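Local structure of topoisomerase I-like protein (Leishmania donovani, 2B9S) at residues D[207-210]-D[211-214]; D[280-283]-D[284-288]; D[362-365]-D[366-370]. The protein relaxes supercoiled DNA as a heterodimeric type IB topoisomerase, cutting one strand and resealing it through a transient covalent enzyme-DNA intermediate. All blocks are in the same frame, centred on the assembly; numbering follows the deposited sequence.

Contact 1. Residues D[207-210]-D[211-214]; sequences QHDH and TVTW. With nucleotides of chain A.
A type I beta turn from Asp209 to Val212 carries this local contact, in the loop that joins strand 205-207 to strand 216-219, and Asp209 and Thr211 are the residues that clasp it. The carboxylate oxygen OD1 of Asp209 takes the backbone N-H of Thr211 at 3.1 Å, which makes an Asx turn nested in the beta turn. That donor comes in from above the carboxylate plane, 49° out of it. The same OD1 accepts from Thr211 OG1; the modelled separation is very short, so its exact length is doubtful. CG of Asp209 sits anti to the backbone N and beside the carbonyl carbon (chi1 -171°), which brings OD1 to Thr211 and OD2 to 3.6 Å from Val212 CG1.

Beyond the turn the chain reaches the DNA, within the family's DNA-binding fragment. The phosphate oxygen OP2 of DC8 of chain A is gripped twice by Thr213: by the backbone N at 2.9 Å and by OG1 at 2.7 Å. One residue thus holds this oxygen with both main chain and side chain, a sequence-independent contact.

Trp214 follows with its indole directed at the DNA backbone; NE1 lies 3.5 Å from O5' of DA7 of chain A, and OP1 of that nucleotide sits at the ring edge. Val212 CG2 rests over one indole face, offset toward the rim. The Gln207 amide approaches the six-membered ring obliquely, its plane turned 44° from the indole, with NE2 3.4 Å from Trp214 CH2. NE2 donates to Asn187 OD1, which also accepts from Asp209 N, while Asn187 ND2 donates to Trp214 O. His210 ND1 and NE2 are bonded to Trp22 O and Glu190 OE2, respectively.

Contact 2. Residues D[280-283]-D[284-288]; sequences AMYF and IDRLA
Tyr282 and Arg286 meet one turn apart near the C-terminal end of helix 272-287, where the backbone also pairs them: Arg286 N donates to Tyr282 O at 2.9 Å. The neighbouring i to i+4 bonds are Ile284 N to Ala280 O, Asp285 N to Met281 O and Leu287 N to Phe283 O. Their angles at the hydrogen are 164° for the first but 144° for the last, so the ladder is less straight where the helix runs out. Ala288 then leaves helical geometry with positive phi; its O makes a weak hydrogen bond with Arg386 NH1 of the vanadate pocket, and its side chain is about 9 Å from the vanadate.

CG of the exposed Arg286 lies over one face of the buried Tyr282 ring, 4.1 Å from its centroid and 29° off the normal, a CH-pi contact. The arginine chain bends at chi2 and chi3. Phe283 CD1 stands 4.3 Å from Leu287 CD1.

Both carboxylate oxygens of buried Asp285 are satisfied, OD2 by a salt bridge with Arg260 NE and a hydrogen bond from Tyr263 OH, which should favour the ionised form; Asp285 O accepts from Asn389 ND2, and Tyr282 OH bonds weakly with Leu340 N. The Phe283 ring meets Phe323 of strand 320-326 edge-to-face, while Met281 and Tyr282 pack on helix 236-266, Ile284 on Phe385 of helix 384-400, and Ala280 on Leu369 of helix 366-373.

Contact 3. Residues D[362-365]-D[366-370]; sequences DQLN and PTQLN. With nucleotides of chain C.
The extended backbone of Leu364 and Asn365 turns into helix 366-373 at Pro366, and the first helical bond, Leu369 N to Asn365 O, is 3.2 Å long and nearly straight at 169°. Asn365 occupies the N-cap and forms a capping box with Gln368. In one direction, Gln368 N donates to the side-chain OD1 of Asn365 at 3.0 Å, somewhat tilted from the carbonyl plane. In the other, Asn365 N donates to OE1 of Gln368 at 2.9 Å, in the carbonyl plane and on a lone pair. Each residue's side-chain oxygen therefore receives the other's backbone N-H, and the helix start is tied from both sides.

The torsions explain how both oxygens arrive. CG of Asn365 lies between its own backbone N and carbonyl carbon (chi1 69°), turning OD1 over the first turn. Gln368 runs extended beyond CG, which carries its amide back to the residue before the helix. The two side chains cross at about a right angle.

Beside the cap, Leu364 CD2 meets Leu369 CD1 at 4.0 Å; both leucines also pack against helix 272-287. Upstream, the NE2 of Gln363 bonds to Asp362 OD2 at 2.9 Å, with the acceptor near the amide plane. Farther along the helix, within the catalytic core of the family, Asn370 faces the DNA. Its OD1 accepts from Ala382 N, which is consistent with ND2 being the end presented to the DNA, and ND2 donates to the phosphate oxygen OP2 of DC17 of chain C at 2.9 Å, 163° at the hydrogen.

How the contacts relate
Along the chain the three contacts come in series, none nested in or crossing another. Contact 1 is a turn within the loop between strands 205-207 and 216-219 in the DNA-binding fragment and touches neither of the others; the centres of contacts 1 and 2 are about 36 Å apart, those of contacts 1 and 3 about 31 Å. Contact 2 follows on helix 272-287 of the catalytic core, and contact 3 starts helix 366-373. These two touch, Ala280 CB lying 3.7 Å and Ile284 CD1 3.8 Å from Leu369 CD1 and CD2, respectively, which joins the two helices. Contacts 1 and 3 grip phosphates of chains A and C; contact 2 itself comes no closer than about 7 Å to the DNA (nearest atoms).

Contact 1. Residues D[207-210]-D[211-214]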
ATOM      1  N   GLN D 207      10.446 -23.366   6.591  1.00 31.44           N
ATOM      2  CA  GLN D 207      11.384 -22.787   7.536  1.00 28.48           C
ATOM      3  C   GLN D 207      10.637 -22.449   8.831  1.00 28.75           C
ATOM      4  O   GLN D 207       9.393 -22.551   8.911  1.00 26.74           O
ATOM      5  CB  GLN D 207      12.061 -21.545   6.941  1.00 28.21           C
ATOM      6  CG  GLN D 207      11.073 -20.419   6.556  1.00 26.48           C
ATOM      7  CD  GLN D 207      11.765 -19.149   6.150  1.00 25.13           C
ATOM      8  OE1 GLN D 207      12.515 -19.136   5.175  1.00 24.32           O
ATOM      9  NE2 GLN D 207      11.519 -18.065   6.892  1.00 23.59           N
ATOM     10  N   HIS D 208      11.414 -22.056   9.835  1.00 28.49           N
ATOM     11  CA  HIS D 208      10.925 -21.863  11.188  1.00 27.82           C
ATOM     12  C   HIS D 208      11.588 -20.636  11.751  1.00 28.78           C
ATOM     13  O   HIS D 208      12.296 -20.721  12.768  1.00 28.90           O
ATOM     14  CB  HIS D 208      11.257 -23.103  12.061  1.00 26.96           C
ATOM     15  CG  HIS D 208      10.924 -24.404  11.401  1.00 24.83           C
ATOM     16  ND1 HIS D 208       9.627 -24.793  11.150  1.00 23.67           N
ATOM     17  CD2 HIS D 208      11.718 -25.370  10.877  1.00 24.36           C
ATOM     18  CE1 HIS D 208       9.633 -25.958  10.521  1.00 23.46           C
ATOM     19  NE2 HIS D 208      10.887 -26.334  10.354  1.00 24.41           N
ATOM     20  N   ASP D 209      11.350 -19.496  11.098  1.00 28.23           N
ATOM     21  CA  ASP D 209      12.006 -18.229  11.456  1.00 30.03           C
ATOM     22  C   ASP D 209      11.137 -17.441  12.450  1.00 29.87           C
ATOM     23  O   ASP D 209      10.087 -16.892  12.084  1.00 30.71           O
ATOM     24  CB  ASP D 209      12.341 -17.412  10.178  1.00 29.60           C
ATOM     25  CG  ASP D 209      13.228 -16.181  10.447  1.00 30.97           C
ATOM     26  OD1 ASP D 209      13.587 -15.901  11.614  1.00 31.28           O
ATOM     27  OD2 ASP D 209      13.573 -15.469   9.474  1.00 30.43           O
ATOM     28  N   HIS D 210      11.583 -17.413  13.706  1.00 29.21           N
ATOM     29  CA  HIS D 210      10.868 -16.746  14.816  1.00 28.90           C
ATOM     30  C   HIS D 210      11.053 -15.224  14.794  1.00 27.63           C
ATOM     31  O   HIS D 210      10.438 -14.509  15.587  1.00 26.82           O
ATOM     32  CB  HIS D 210      11.345 -17.277  16.183  1.00 29.96           C
ATOM     33  CG  HIS D 210      10.980 -18.710  16.476  1.00 30.64           C
ATOM     34  ND1 HIS D 210       9.995 -19.063  17.376  1.00 30.26           N
ATOM     35  CD2 HIS D 210      11.517 -19.875  16.039  1.00 30.77           C
ATOM     36  CE1 HIS D 210       9.918 -20.378  17.453  1.00 30.56           C
ATOM     37  NE2 HIS D 210      10.832 -20.895  16.653  1.00 29.95           N
ATOM     38  N   THR D 211      11.908 -14.737  13.892  1.00 28.40           N
ATOM     39  CA  THR D 211      12.232 -13.309  13.795  1.00 26.51           C
ATOM     40  C   THR D 211      11.401 -12.589  12.732  1.00 27.47           C
ATOM     41  O   THR D 211      11.560 -11.371  12.536  1.00 25.50           O
ATOM     42  CB  THR D 211      13.738 -13.065  13.503  1.00 27.08           C
ATOM     43  OG1 THR D 211      14.082 -13.638  12.230  1.00 26.85           O
ATOM     44  CG2 THR D 211      14.629 -13.668  14.600  1.00 25.03           C
ATOM     45  N   VAL D 212      10.523 -13.338  12.052  1.00 25.80           N
ATOM     46  CA  VAL D 212       9.586 -12.758  11.065  1.00 25.41           C
ATOM     47  C   VAL D 212       8.115 -13.060  11.406  1.00 26.11           C
ATOM     48  O   VAL D 212       7.847 -13.929  12.234  1.00 27.50           O
ATOM     49  CB  VAL D 212       9.968 -13.117   9.554  1.00 22.92           C
ATOM     50  CG1 VAL D 212      11.395 -12.635   9.234  1.00 20.09           C
ATOM     51  CG2 VAL D 212       9.806 -14.612   9.240  1.00 18.36           C
ATOM     52  N   THR D 213       7.183 -12.346  10.761  1.00 26.06           N
ATOM     53  CA  THR D 213       5.747 -12.358  11.110  1.00 25.38           C
ATOM     54  C   THR D 213       4.873 -12.938   9.997  1.00 25.64           C
ATOM     55  O   THR D 213       3.631 -12.891  10.072  1.00 24.64           O
ATOM     56  CB  THR D 213       5.180 -10.935  11.382  1.00 26.16           C
ATOM     57  OG1 THR D 213       5.233 -10.155  10.177  1.00 28.77           O
ATOM     58  CG2 THR D 213       5.920 -10.221  12.475  1.00 25.81           C
ATOM     59  N   TRP D 214       5.513 -13.442   8.943  1.00 25.34           N
ATOM     60  CA  TRP D 214       4.786 -13.952   7.788  1.00 23.35           C
ATOM     61  C   TRP D 214       4.658 -15.463   7.816  1.00 24.47           C
ATOM     62  O   TRP D 214       5.525 -16.149   8.383  1.00 24.92           O
ATOM     63  CB  TRP D 214       5.425 -13.481   6.473  1.00 21.04           C
ATOM     64  CG  TRP D 214       6.900 -13.742   6.261  1.00 19.53           C
ATOM     65  CD1 TRP D 214       7.932 -12.862   6.496  1.00 18.44           C
ATOM     66  CD2 TRP D 214       7.508 -14.915   5.663  1.00 18.07           C
ATOM     67  NE1 TRP D 214       9.130 -13.437   6.122  1.00 17.67           N
ATOM     68  CE2 TRP D 214       8.892 -14.683   5.602  1.00 16.80           C
ATOM     69  CE3 TRP D 214       7.010 -16.132   5.189  1.00 17.30           C
ATOM     70  CZ2 TRP D 214       9.785 -15.627   5.098  1.00 20.46           C
ATOM     71  CZ3 TRP D 214       7.890 -17.063   4.684  1.00 18.60           C
ATOM     72  CH2 TRP D 214       9.261 -16.808   4.631  1.00 19.53           C
TER
ATOM     73  P    DC A   8       8.504  -8.829   9.243  1.00 25.69           P
ATOM     74  OP1  DC A   8       9.585  -8.804  10.209  1.00 26.89           O
ATOM     75  OP2  DC A   8       7.740 -10.099   9.072  1.00 25.14           O
ATOM     76  O5'  DC A   8       7.310  -7.777   9.418  1.00 28.02           O
ATOM     77  C5'  DC A   8       7.407  -6.467   9.821  1.00 29.40           C
ATOM     78  C4'  DC A   8       6.993  -5.445   8.746  1.00 26.90           C
ATOM     79  O4'  DC A   8       7.441  -5.736   7.408  1.00 23.57           O
ATOM     80  C3'  DC A   8       5.543  -5.070   8.514  1.00 26.49           C
ATOM     81  O3'  DC A   8       5.028  -4.398   9.675  1.00 28.34           O
ATOM     82  C2'  DC A   8       5.766  -4.076   7.371  1.00 23.61           C
ATOM     83  C1'  DC A   8       7.052  -4.572   6.702  1.00 21.56           C
ATOM     84  N1   DC A   8       6.851  -4.849   5.238  1.00 20.32           N
ATOM     85  C2   DC A   8       6.900  -3.758   4.353  1.00 18.57           C
ATOM     86  O2   DC A   8       7.123  -2.624   4.799  1.00 19.12           O
ATOM     87  N3   DC A   8       6.707  -3.975   3.028  1.00 17.00           N
ATOM     88  C4   DC A   8       6.466  -5.213   2.574  1.00 18.89           C
ATOM     89  N4   DC A   8       6.296  -5.343   1.253  1.00 19.19           N
ATOM     90  C5   DC A   8       6.394  -6.352   3.458  1.00 19.13           C
ATOM     91  C6   DC A   8       6.583  -6.121   4.778  1.00 18.71           C
ATOM     92  P    DA A   7      12.239 -12.023   4.732  1.00 25.09           P
ATOM     93  OP1  DA A   7      12.673 -12.955   5.797  1.00 28.71           O
ATOM     94  OP2  DA A   7      11.436 -12.477   3.579  1.00 25.08           O
ATOM     95  O5'  DA A   7      11.441 -10.854   5.436  1.00 24.86           O
ATOM     96  C5'  DA A   7      12.054 -10.071   6.427  1.00 23.51           C
ATOM     97  C4'  DA A   7      11.132  -8.936   6.823  1.00 23.37           C
ATOM     98  O4'  DA A   7      11.322  -7.854   5.880  1.00 21.46           O
ATOM     99  C3'  DA A   7       9.622  -9.206   6.844  1.00 22.38           C
ATOM    100  O3'  DA A   7       9.082  -8.359   7.838  1.00 26.72           O
ATOM    101  C2'  DA A   7       9.149  -8.625   5.539  1.00 20.86           C
ATOM    102  C1'  DA A   7      10.052  -7.386   5.507  1.00 19.48           C
ATOM    103  N9   DA A   7      10.116  -6.754   4.185  1.00 19.68           N
ATOM    104  C8   DA A   7      10.137  -7.416   2.997  1.00 18.06           C
ATOM    105  N7   DA A   7      10.181  -6.616   1.978  1.00 18.41           N
ATOM    106  C5   DA A   7      10.169  -5.358   2.510  1.00 15.33           C
ATOM    107  C6   DA A   7      10.200  -4.099   1.906  1.00 16.01           C
ATOM    108  N6   DA A   7      10.234  -3.935   0.574  1.00 16.84           N
ATOM    109  N1   DA A   7      10.174  -3.029   2.720  1.00 15.82           N
ATOM    110  C2   DA A   7      10.160  -3.224   4.044  1.00 16.54           C
ATOM    111  N3   DA A   7      10.112  -4.372   4.719  1.00 16.07           N
ATOM    112  C4   DA A   7      10.124  -5.414   3.883  1.00 17.40           C
TER

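Contact 2. Residues D[280-283]-D[284-288]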
ATOM      1  N   ALA D 280      15.348  19.444   3.001  1.00 30.17           N
ATOM      2  CA  ALA D 280      14.577  18.210   2.857  1.00 29.27           C
ATOM      3  C   ALA D 280      13.827  17.925   4.141  1.00 30.11           C
ATOM      4  O   ALA D 280      12.619  17.627   4.112  1.00 29.34           O
ATOM      5  CB  ALA D 280      15.469  17.039   2.466  1.00 28.03           C
ATOM      6  N   MET D 281      14.515  18.038   5.278  1.00 31.90           N
ATOM      7  CA  MET D 281      13.817  17.824   6.541  1.00 33.16           C
ATOM      8  C   MET D 281      12.811  18.935   6.885  1.00 31.56           C
ATOM      9  O   MET D 281      11.788  18.679   7.505  1.00 31.71           O
ATOM     10  CB  MET D 281      14.753  17.377   7.688  1.00 35.90           C
ATOM     11  CG  MET D 281      15.872  18.270   8.073  1.00 37.06           C
ATOM     12  SD  MET D 281      17.133  17.340   8.996  1.00 38.33           S
ATOM     13  CE  MET D 281      16.552  17.546  10.682  1.00 38.28           C
ATOM     14  N   TYR D 282      13.064  20.146   6.401  1.00 32.36           N
ATOM     15  CA  TYR D 282      12.085  21.222   6.443  1.00 31.41           C
ATOM     16  C   TYR D 282      10.796  20.889   5.666  1.00 33.20           C
ATOM     17  O   TYR D 282       9.685  21.158   6.155  1.00 31.86           O
ATOM     18  CB  TYR D 282      12.713  22.502   5.894  1.00 33.05           C
ATOM     19  CG  TYR D 282      11.747  23.651   5.696  1.00 33.40           C
ATOM     20  CD1 TYR D 282      11.356  24.460   6.771  1.00 32.67           C
ATOM     21  CD2 TYR D 282      11.238  23.943   4.429  1.00 33.25           C
ATOM     22  CE1 TYR D 282      10.470  25.520   6.591  1.00 33.11           C
ATOM     23  CE2 TYR D 282      10.351  24.994   4.235  1.00 34.29           C
ATOM     24  CZ  TYR D 282       9.972  25.790   5.324  1.00 34.47           C
ATOM     25  OH  TYR D 282       9.096  26.845   5.136  1.00 35.07           O
ATOM     26  N   PHE D 283      10.950  20.347   4.446  1.00 32.30           N
ATOM     27  CA  PHE D 283       9.815  19.903   3.635  1.00 30.82           C
ATOM     28  C   PHE D 283       9.045  18.755   4.271  1.00 29.43           C
ATOM     29  O   PHE D 283       7.828  18.779   4.282  1.00 28.93           O
ATOM     30  CB  PHE D 283      10.237  19.481   2.220  1.00 32.47           C
ATOM     31  CG  PHE D 283      10.594  20.626   1.312  1.00 33.12           C
ATOM     32  CD1 PHE D 283      10.265  21.941   1.639  1.00 34.96           C
ATOM     33  CD2 PHE D 283      11.234  20.379   0.108  1.00 33.54           C
ATOM     34  CE1 PHE D 283      10.606  22.999   0.805  1.00 34.06           C
ATOM     35  CE2 PHE D 283      11.561  21.420  -0.747  1.00 34.28           C
ATOM     36  CZ  PHE D 283      11.243  22.742  -0.390  1.00 34.01           C
ATOM     37  N   ILE D 284       9.761  17.746   4.761  1.00 31.16           N
ATOM     38  CA  ILE D 284       9.164  16.559   5.385  1.00 32.92           C
ATOM     39  C   ILE D 284       8.407  16.934   6.672  1.00 34.93           C
ATOM     40  O   ILE D 284       7.289  16.447   6.920  1.00 34.86           O
ATOM     41  CB  ILE D 284      10.239  15.472   5.662  1.00 32.94           C
ATOM     42  CG1 ILE D 284      10.776  14.903   4.337  1.00 32.88           C
ATOM     43  CG2 ILE D 284       9.706  14.375   6.570  1.00 32.38           C
ATOM     44  CD1 ILE D 284      12.003  14.020   4.472  1.00 31.65           C
ATOM     45  N   ASP D 285       9.017  17.816   7.464  1.00 35.91           N
ATOM     46  CA  ASP D 285       8.385  18.374   8.657  1.00 37.16           C
ATOM     47  C   ASP D 285       7.148  19.219   8.335  1.00 37.90           C
ATOM     48  O   ASP D 285       6.049  18.899   8.801  1.00 36.79           O
ATOM     49  CB  ASP D 285       9.401  19.193   9.463  1.00 39.20           C
ATOM     50  CG  ASP D 285       8.779  19.925  10.658  1.00 40.00           C
ATOM     51  OD1 ASP D 285       7.620  19.650  11.033  1.00 40.20           O
ATOM     52  OD2 ASP D 285       9.471  20.787  11.224  1.00 40.17           O
ATOM     53  N   ARG D 286       7.320  20.282   7.540  1.00 37.68           N
ATOM     54  CA  ARG D 286       6.256  21.291   7.402  1.00 37.93           C
ATOM     55  C   ARG D 286       5.162  20.890   6.430  1.00 37.01           C
ATOM     56  O   ARG D 286       4.002  21.260   6.621  1.00 37.47           O
ATOM     57  CB  ARG D 286       6.811  22.687   7.034  1.00 39.14           C
ATOM     58  CG  ARG D 286       7.870  23.285   7.965  1.00 38.80           C
ATOM     59  CD  ARG D 286       7.703  22.927   9.449  1.00 42.84           C
ATOM     60  NE  ARG D 286       6.516  23.491  10.096  1.00 44.21           N
ATOM     61  CZ  ARG D 286       6.529  24.241  11.202  1.00 46.37           C
ATOM     62  NH1 ARG D 286       7.671  24.547  11.821  1.00 47.11           N
ATOM     63  NH2 ARG D 286       5.386  24.689  11.700  1.00 46.29           N
ATOM     64  N   LEU D 287       5.538  20.129   5.400  1.00 35.97           N
ATOM     65  CA  LEU D 287       4.627  19.723   4.325  1.00 34.30           C
ATOM     66  C   LEU D 287       4.244  18.241   4.331  1.00 33.31           C
ATOM     67  O   LEU D 287       3.451  17.814   3.486  1.00 34.47           O
ATOM     68  CB  LEU D 287       5.235  20.064   2.950  1.00 34.33           C
ATOM     69  CG  LEU D 287       5.536  21.510   2.567  1.00 32.66           C
ATOM     70  CD1 LEU D 287       6.047  21.522   1.161  1.00 32.07           C
ATOM     71  CD2 LEU D 287       4.284  22.370   2.705  1.00 32.16           C
ATOM     72  N   ALA D 288       4.819  17.477   5.259  1.00 32.43           N
ATOM     73  CA  ALA D 288       4.641  16.014   5.378  1.00 32.18           C
ATOM     74  C   ALA D 288       4.855  15.222   4.071  1.00 31.05           C
ATOM     75  O   ALA D 288       4.080  14.324   3.759  1.00 33.32           O
ATOM     76  CB  ALA D 288       3.272  15.653   6.057  1.00 29.37           C
TER

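Contact 3. Residues D[362-365]-D[366-370]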
ATOM      1  N   ASP D 362      20.697  16.566  -5.207  1.00 32.00           N
ATOM      2  CA  ASP D 362      21.657  15.624  -5.794  1.00 32.87           C
ATOM      3  C   ASP D 362      22.722  15.079  -4.816  1.00 32.93           C
ATOM      4  O   ASP D 362      23.332  14.039  -5.063  1.00 31.55           O
ATOM      5  CB  ASP D 362      22.311  16.234  -7.052  1.00 32.96           C
ATOM      6  CG  ASP D 362      23.361  17.309  -6.736  1.00 33.38           C
ATOM      7  OD1 ASP D 362      23.017  18.403  -6.204  1.00 30.94           O
ATOM      8  OD2 ASP D 362      24.542  17.045  -7.065  1.00 33.63           O
ATOM      9  N   GLN D 363      22.913  15.789  -3.707  1.00 33.10           N
ATOM     10  CA  GLN D 363      23.879  15.423  -2.676  1.00 32.59           C
ATOM     11  C   GLN D 363      23.205  14.858  -1.404  1.00 32.02           C
ATOM     12  O   GLN D 363      23.837  14.790  -0.348  1.00 32.58           O
ATOM     13  CB  GLN D 363      24.762  16.643  -2.345  1.00 31.80           C
ATOM     14  CG  GLN D 363      25.615  17.150  -3.536  1.00 32.61           C
ATOM     15  CD  GLN D 363      26.556  16.086  -4.079  1.00 32.98           C
ATOM     16  OE1 GLN D 363      27.286  15.459  -3.316  1.00 34.24           O
ATOM     17  NE2 GLN D 363      26.545  15.879  -5.399  1.00 32.20           N
ATOM     18  N   LEU D 364      21.937  14.462  -1.517  1.00 29.71           N
ATOM     19  CA  LEU D 364      21.166  13.885  -0.396  1.00 31.27           C
ATOM     20  C   LEU D 364      20.359  12.622  -0.786  1.00 31.33           C
ATOM     21  O   LEU D 364      19.537  12.666  -1.708  1.00 33.41           O
ATOM     22  CB  LEU D 364      20.185  14.935   0.170  1.00 30.43           C
ATOM     23  CG  LEU D 364      19.201  14.464   1.262  1.00 30.87           C
ATOM     24  CD1 LEU D 364      19.901  14.223   2.622  1.00 29.30           C
ATOM     25  CD2 LEU D 364      18.054  15.427   1.414  1.00 30.95           C
ATOM     26  N   ASN D 365      20.562  11.520  -0.076  1.00 30.05           N
ATOM     27  CA  ASN D 365      19.681  10.349  -0.237  1.00 31.28           C
ATOM     28  C   ASN D 365      18.912  10.006   1.055  1.00 27.70           C
ATOM     29  O   ASN D 365      19.249  10.525   2.110  1.00 27.58           O
ATOM     30  CB  ASN D 365      20.435   9.131  -0.832  1.00 32.56           C
ATOM     31  CG  ASN D 365      21.453   8.548   0.117  1.00 34.96           C
ATOM     32  OD1 ASN D 365      21.178   8.350   1.311  1.00 36.15           O
ATOM     33  ND2 ASN D 365      22.643   8.257  -0.405  1.00 33.91           N
ATOM     34  N   PRO D 366      17.841   9.183   0.965  1.00 27.12           N
ATOM     35  CA  PRO D 366      17.044   8.859   2.166  1.00 25.55           C
ATOM     36  C   PRO D 366      17.834   8.232   3.323  1.00 26.10           C
ATOM     37  O   PRO D 366      17.551   8.521   4.477  1.00 25.55           O
ATOM     38  CB  PRO D 366      15.977   7.903   1.615  1.00 25.19           C
ATOM     39  CG  PRO D 366      15.819   8.344   0.165  1.00 24.12           C
ATOM     40  CD  PRO D 366      17.249   8.559  -0.242  1.00 26.00           C
ATOM     41  N   THR D 367      18.821   7.401   3.004  1.00 27.10           N
ATOM     42  CA  THR D 367      19.717   6.788   3.998  1.00 30.96           C
ATOM     43  C   THR D 367      20.438   7.816   4.886  1.00 30.39           C
ATOM     44  O   THR D 367      20.505   7.656   6.098  1.00 29.39           O
ATOM     45  CB  THR D 367      20.737   5.868   3.292  1.00 31.24           C
ATOM     46  OG1 THR D 367      20.107   4.622   3.006  1.00 35.55           O
ATOM     47  CG2 THR D 367      21.943   5.599   4.152  1.00 34.97           C
ATOM     48  N   GLN D 368      20.983   8.856   4.262  1.00 31.93           N
ATOM     49  CA  GLN D 368      21.698   9.914   4.976  1.00 31.90           C
ATOM     50  C   GLN D 368      20.744  10.697   5.848  1.00 32.44           C
ATOM     51  O   GLN D 368      21.058  10.997   6.993  1.00 33.47           O
ATOM     52  CB  GLN D 368      22.378  10.854   3.995  1.00 31.39           C
ATOM     53  CG  GLN D 368      23.350  10.157   3.055  1.00 30.49           C
ATOM     54  CD  GLN D 368      23.919  11.113   2.042  1.00 31.10           C
ATOM     55  OE1 GLN D 368      23.195  11.691   1.236  1.00 30.75           O
ATOM     56  NE2 GLN D 368      25.221  11.294   2.083  1.00 30.25           N
ATOM     57  N   LEU D 369      19.567  11.007   5.301  1.00 33.23           N
ATOM     58  CA  LEU D 369      18.531  11.707   6.043  1.00 32.58           C
ATOM     59  C   LEU D 369      18.030  10.917   7.265  1.00 32.83           C
ATOM     60  O   LEU D 369      17.914  11.478   8.358  1.00 34.31           O
ATOM     61  CB  LEU D 369      17.383  12.103   5.115  1.00 32.95           C
ATOM     62  CG  LEU D 369      16.395  13.117   5.697  1.00 33.02           C
ATOM     63  CD1 LEU D 369      16.194  14.270   4.738  1.00 33.82           C
ATOM     64  CD2 LEU D 369      15.096  12.454   6.004  1.00 32.85           C
ATOM     65  N   ASN D 370      17.756   9.627   7.092  1.00 30.85           N
ATOM     66  CA  ASN D 370      17.267   8.824   8.195  1.00 30.63           C
ATOM     67  C   ASN D 370      18.328   8.516   9.245  1.00 32.12           C
ATOM     68  O   ASN D 370      17.991   8.345  10.416  1.00 33.21           O
ATOM     69  CB  ASN D 370      16.585   7.539   7.710  1.00 27.90           C
ATOM     70  CG  ASN D 370      15.201   7.788   7.142  1.00 25.23           C
ATOM     71  OD1 ASN D 370      14.446   8.609   7.660  1.00 26.42           O
ATOM     72  ND2 ASN D 370      14.851   7.062   6.091  1.00 21.42           N
TER
ATOM     73  P    DC C  17      11.188   6.057   5.972  1.00 20.09           P
ATOM     74  OP1  DC C  17      10.642   6.640   7.223  1.00 25.08           O
ATOM     75  OP2  DC C  17      12.068   6.869   5.138  1.00 21.69           O
ATOM     76  O5'  DC C  17      11.971   4.762   6.414  1.00 21.45           O
ATOM     77  C5'  DC C  17      11.437   3.793   7.300  1.00 22.53           C
ATOM     78  C4'  DC C  17      12.422   2.648   7.274  1.00 22.93           C
ATOM     79  O4'  DC C  17      12.272   1.922   6.028  1.00 23.26           O
ATOM     80  C3'  DC C  17      13.896   3.057   7.325  1.00 24.34           C
ATOM     81  O3'  DC C  17      14.512   2.233   8.286  1.00 28.88           O
ATOM     82  C2'  DC C  17      14.442   2.668   5.960  1.00 22.96           C
ATOM     83  C1'  DC C  17      13.565   1.456   5.645  1.00 20.87           C
ATOM     84  N1   DC C  17      13.563   1.031   4.206  1.00 19.53           N
ATOM     85  C2   DC C  17      13.440  -0.325   3.903  1.00 21.20           C
ATOM     86  O2   DC C  17      13.340  -1.148   4.847  1.00 22.60           O
ATOM     87  N3   DC C  17      13.437  -0.709   2.592  1.00 18.37           N
ATOM     88  C4   DC C  17      13.560   0.202   1.617  1.00 17.82           C
ATOM     89  N4   DC C  17      13.577  -0.259   0.365  1.00 18.33           N
ATOM     90  C5   DC C  17      13.697   1.595   1.886  1.00 17.91           C
ATOM     91  C6   DC C  17      13.682   1.965   3.181  1.00 20.54           C
TER